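Local coordinates for YaeO (Vibrio cholerae serotype O1, PDB 6JIE), which inhibits Rho-dependent transcription termination by dissociating the Rho hexamer, and is a metal-binding structural homologue of the RNA chaperone Hfq, at residues Pro19-Met24 with Val29-Ala34; Ser65-Ser70 with Phe75-Phe80. All blocks are in the same frame, centred on the assembly; numbering follows the deposited sequence.

Interaction 1: Pro19-Met24 with Val29-Ala34; sequences PVKLTM and VYYGVA
The beta hairpin formed by strands 19-24 and 29-31 is an antiparallel ladder that bends at G32, where the chain turns the corner into strand 33-39 of the second sheet, as in the strongly bent sheets of Hfq-like folds. Four backbone bonds tie it together, among them L22 N to Y30 O at 2.7 Å. On the outer face, K21 lies alongside Y31, pointing the same way. With CG anti to the backbone N (chi1 170°), K21 CG lies over one face of the Y31 ring, 4.0 Å from its centroid, displaced toward the rim (CH-pi); the extended chain then carries CD to within 3.5 Å of Y31 OH. K21 CG also meets V29 CG1 at 3.5 Å, the two side chains slanting across each other. On the other side, M24 crosses Y30 at about a right angle, its CG at the ring edge, 3.6 Å from Y30 CE2, and its SD oblique to the ring. The methylenes of the lysine thus rest against tyrosine and valine, its ammonium end in a weak, long ion pair with E67, while V20, L22 and Y30 pack on L49 of strand 45-50, in the core between the sheets.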
# COMPACT_ATOMS: atom_id res chain seq x y z
N PRO A 19 -3.96 -1.03 2.88
CA PRO A 19 -3.51 -2.21 2.14
C PRO A 19 -4.31 -3.43 2.57
O PRO A 19 -4.40 -3.72 3.77
CB PRO A 19 -2.04 -2.34 2.54
CG PRO A 19 -1.97 -1.72 3.91
CD PRO A 19 -2.99 -0.59 3.89
N VAL A 20 -4.89 -4.14 1.60
CA VAL A 20 -5.76 -5.27 1.90
C VAL A 20 -5.53 -6.41 0.92
O VAL A 20 -5.10 -6.22 -0.21
CB VAL A 20 -7.26 -4.90 1.87
CG1 VAL A 20 -7.58 -3.91 3.00
CG2 VAL A 20 -7.67 -4.33 0.53
N LYS A 21 -5.82 -7.62 1.41
CA LYS A 21 -5.90 -8.83 0.62
C LYS A 21 -7.37 -9.20 0.49
O LYS A 21 -8.05 -9.43 1.51
CB LYS A 21 -5.10 -9.96 1.28
CG LYS A 21 -5.32 -11.34 0.66
CD LYS A 21 -4.67 -12.40 1.54
CE LYS A 21 -5.11 -13.81 1.21
NZ LYS A 21 -4.69 -14.76 2.29
N LEU A 22 -7.85 -9.29 -0.74
CA LEU A 22 -9.25 -9.63 -1.00
C LEU A 22 -9.32 -11.03 -1.56
O LEU A 22 -8.59 -11.37 -2.49
CB LEU A 22 -9.89 -8.65 -1.98
CG LEU A 22 -9.79 -7.18 -1.61
CD1 LEU A 22 -10.55 -6.40 -2.67
CD2 LEU A 22 -10.37 -6.93 -0.25
N THR A 23 -10.19 -11.85 -0.99
CA THR A 23 -10.45 -13.18 -1.51
C THR A 23 -11.87 -13.23 -2.04
O THR A 23 -12.81 -12.86 -1.32
CB THR A 23 -10.24 -14.25 -0.43
OG1 THR A 23 -8.94 -14.11 0.17
CG2 THR A 23 -10.34 -15.65 -1.05
N MET A 24 -12.03 -13.67 -3.28
CA MET A 24 -13.33 -13.74 -3.92
C MET A 24 -13.99 -15.08 -3.65
O MET A 24 -13.34 -16.05 -3.22
CB MET A 24 -13.22 -13.52 -5.43
CG MET A 24 -12.36 -12.31 -5.84
SD MET A 24 -12.80 -10.72 -5.11
CE MET A 24 -14.37 -10.42 -5.92
N VAL A 29 -7.35 -14.68 -5.11
CA VAL A 29 -6.86 -13.69 -4.15
C VAL A 29 -6.27 -12.50 -4.90
O VAL A 29 -5.60 -12.66 -5.92
CB VAL A 29 -5.82 -14.31 -3.20
CG1 VAL A 29 -5.20 -13.24 -2.33
CG2 VAL A 29 -6.47 -15.37 -2.35
N TYR A 30 -6.56 -11.29 -4.40
CA TYR A 30 -5.97 -10.06 -4.91
C TYR A 30 -5.38 -9.29 -3.74
O TYR A 30 -5.98 -9.23 -2.67
CB TYR A 30 -7.00 -9.17 -5.59
CG TYR A 30 -7.72 -9.76 -6.79
CD1 TYR A 30 -7.33 -9.43 -8.08
CD2 TYR A 30 -8.80 -10.62 -6.62
CE1 TYR A 30 -8.00 -9.93 -9.18
CE2 TYR A 30 -9.47 -11.15 -7.72
CZ TYR A 30 -9.07 -10.79 -9.00
OH TYR A 30 -9.72 -11.29 -10.10
N TYR A 31 -4.21 -8.66 -3.96
CA TYR A 31 -3.57 -7.81 -2.96
C TYR A 31 -3.43 -6.39 -3.50
O TYR A 31 -3.08 -6.20 -4.67
CB TYR A 31 -2.15 -8.33 -2.60
CG TYR A 31 -2.05 -9.70 -1.93
CD1 TYR A 31 -2.11 -10.87 -2.67
CD2 TYR A 31 -1.84 -9.81 -0.56
CE1 TYR A 31 -2.00 -12.12 -2.05
CE2 TYR A 31 -1.73 -11.04 0.06
CZ TYR A 31 -1.81 -12.19 -0.69
OH TYR A 31 -1.69 -13.41 -0.06
N GLY A 32 -3.67 -5.38 -2.67
CA GLY A 32 -3.34 -4.03 -3.11
C GLY A 32 -3.83 -3.00 -2.11
O GLY A 32 -4.07 -3.32 -0.95
N VAL A 33 -4.00 -1.78 -2.60
CA VAL A 33 -4.47 -0.66 -1.79
C VAL A 33 -5.93 -0.40 -2.13
O VAL A 33 -6.30 -0.25 -3.31
CB VAL A 33 -3.61 0.59 -2.04
CG1 VAL A 33 -4.15 1.78 -1.22
CG2 VAL A 33 -2.15 0.27 -1.70
N ALA A 34 -6.78 -0.37 -1.10
CA ALA A 34 -8.19 -0.07 -1.29
C ALA A 34 -8.36 1.37 -1.72
O ALA A 34 -8.05 2.29 -0.96
CB ALA A 34 -8.96 -0.33 0.01

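Interaction 2: Ser65-Ser70 with Phe75-Phe80; sequences SMEALS and FSVIHF
M66 and F75 cross at about a right angle on the inner face of the hairpin formed by strands 63-68 and 77-79. The methionine chain runs extended to SD and then bends (chi3 69°), which brings the terminal methyl over one face of the phenyl ring: CE lies 4.1 Å from the ring centroid of F75, 25° off the normal and displaced toward the rim, in a CH-pi contact. SD sits oblique to the same ring at 4.9 Å from its centroid, a Met-aromatic contact. F75 takes a first torsion of 57°, with CG between its own backbone N and carbonyl carbon, and this folds the ring back beneath strand 63-68. There the edge of the ring faces the backbone N of A68, and F75 CE1 meets A68 CB at 3.7 Å. At the far end of the ladder the F80 ring approaches obliquely, its CE2 3.9 Å from M66 CB, while I78 CG2 covers one face of that ring. On the outer face E67 and V77 pair at a slant, with E67 CG 3.9 Å from V77 CG2.

M66 and I78 exchange both backbone bonds, and A68 N donates to S76 O at 2.7 Å, continuing the ladder beyond the last bridged pair. One water donates to A68 O at 2.7 Å, with a weak second bond to S76 O. Helix 9-15 covers the M66 side through Y9, I10 and A13. The two faces are therefore chemically unlike: on the buried side M66 is the common partner, its methyl on F75 and its CB beside F80, so the contact there is dispersion and CH-pi, whereas the other, with S65, E67, V77 and H79, is mixed, largely polar and partly open to solvent.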
# COMPACT_ATOMS: atom_id res chain seq x y z
N SER A 65 -13.69 -12.52 1.63
CA SER A 65 -13.04 -11.99 2.82
C SER A 65 -12.15 -10.82 2.43
O SER A 65 -11.73 -10.69 1.28
CB SER A 65 -12.21 -13.07 3.54
OG SER A 65 -11.17 -13.57 2.72
N MET A 66 -11.91 -9.95 3.41
CA MET A 66 -10.95 -8.85 3.29
C MET A 66 -10.00 -8.93 4.47
O MET A 66 -10.45 -8.98 5.62
CB MET A 66 -11.65 -7.48 3.26
CG MET A 66 -10.69 -6.31 3.38
SD MET A 66 -11.55 -4.74 3.10
CE MET A 66 -12.57 -4.70 4.57
N GLU A 67 -8.70 -8.96 4.19
CA GLU A 67 -7.67 -9.12 5.22
C GLU A 67 -6.78 -7.89 5.23
O GLU A 67 -6.29 -7.46 4.18
CB GLU A 67 -6.84 -10.38 4.96
CG GLU A 67 -5.64 -10.55 5.88
CD GLU A 67 -4.93 -11.86 5.65
OE1 GLU A 67 -5.49 -12.73 4.97
OE2 GLU A 67 -3.81 -12.04 6.17
N ALA A 68 -6.56 -7.32 6.41
CA ALA A 68 -5.61 -6.21 6.55
C ALA A 68 -4.19 -6.66 6.28
O ALA A 68 -3.74 -7.69 6.79
CB ALA A 68 -5.71 -5.63 7.96
N LEU A 69 -3.46 -5.88 5.48
CA LEU A 69 -2.03 -6.10 5.28
C LEU A 69 -1.17 -5.12 6.06
O LEU A 69 0.05 -5.06 5.85
CB LEU A 69 -1.67 -6.04 3.79
CG LEU A 69 -2.37 -7.09 2.92
CD1 LEU A 69 -2.00 -6.92 1.46
CD2 LEU A 69 -2.06 -8.50 3.42
N SER A 70 -1.77 -4.35 6.96
CA SER A 70 -1.00 -3.49 7.85
C SER A 70 -1.62 -3.55 9.23
O SER A 70 -2.76 -4.00 9.41
CB SER A 70 -0.98 -2.03 7.37
OG SER A 70 -2.30 -1.53 7.31
N PHE A 75 -9.60 -3.75 11.59
CA PHE A 75 -9.87 -5.15 11.34
C PHE A 75 -8.57 -5.89 11.07
O PHE A 75 -7.55 -5.31 10.68
CB PHE A 75 -10.84 -5.35 10.16
CG PHE A 75 -10.38 -4.73 8.87
CD1 PHE A 75 -9.58 -5.44 7.98
CD2 PHE A 75 -10.78 -3.44 8.52
CE1 PHE A 75 -9.17 -4.87 6.79
CE2 PHE A 75 -10.38 -2.87 7.34
CZ PHE A 75 -9.57 -3.59 6.46
N SER A 76 -8.63 -7.21 11.29
CA SER A 76 -7.65 -8.15 10.79
C SER A 76 -8.23 -8.85 9.57
O SER A 76 -7.95 -8.46 8.43
CB SER A 76 -7.26 -9.16 11.87
OG SER A 76 -6.49 -8.53 12.88
N VAL A 77 -9.08 -9.87 9.78
CA VAL A 77 -9.78 -10.56 8.70
C VAL A 77 -11.28 -10.37 8.88
O VAL A 77 -11.82 -10.65 9.96
CB VAL A 77 -9.42 -12.05 8.65
CG1 VAL A 77 -10.12 -12.71 7.47
CG2 VAL A 77 -7.93 -12.24 8.54
N ILE A 78 -11.93 -9.89 7.82
CA ILE A 78 -13.37 -9.73 7.74
C ILE A 78 -13.89 -10.79 6.79
O ILE A 78 -13.38 -10.92 5.67
CB ILE A 78 -13.76 -8.33 7.24
CG1 ILE A 78 -13.33 -7.24 8.23
CG2 ILE A 78 -15.25 -8.25 6.95
CD1 ILE A 78 -14.02 -7.31 9.57
N HIS A 79 -14.87 -11.57 7.24
CA HIS A 79 -15.51 -12.57 6.40
C HIS A 79 -16.91 -12.10 6.05
O HIS A 79 -17.69 -11.75 6.94
CB HIS A 79 -15.55 -13.93 7.10
CG HIS A 79 -14.19 -14.54 7.31
ND1 HIS A 79 -13.53 -15.24 6.32
CD2 HIS A 79 -13.38 -14.56 8.39
CE1 HIS A 79 -12.36 -15.65 6.78
NE2 HIS A 79 -12.25 -15.25 8.03
N PHE A 80 -17.23 -12.10 4.76
CA PHE A 80 -18.52 -11.61 4.28
C PHE A 80 -19.50 -12.76 4.08
O PHE A 80 -19.12 -13.88 3.75
CB PHE A 80 -18.35 -10.85 2.97
CG PHE A 80 -17.42 -9.68 3.06
CD1 PHE A 80 -17.84 -8.49 3.62
CD2 PHE A 80 -16.13 -9.78 2.57
CE1 PHE A 80 -16.99 -7.42 3.71
CE2 PHE A 80 -15.27 -8.70 2.65
CZ PHE A 80 -15.71 -7.52 3.22
O HOH W 1 -4.58 -9.11 8.90
O HOH W 2 -4.69 -5.05 11.21

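How the interactions relate
Interaction 1 and interaction 2 are the two hairpins of one four-stranded antiparallel sheet, ordered 29-31, 19-24, 63-68, 77-79, with centres about 9 Å apart. They come in series along the chain. Strands 19-24 and 63-68 adjoin in the middle, where T23 N lies 3.0 Å from S65 O and P19 O 2.9 Å from L69 N, both probable hydrogen bonds. Between the hairpins the chain builds the other sheet, strands 33-39, 45-50 and 55-59, entered through the corner at G32. Both contacts also touch the second subunit, interaction 1 through P19 and V33, interaction 2 through L69 and S70, so the end of the sheet near P19 lies beside the subunit interface.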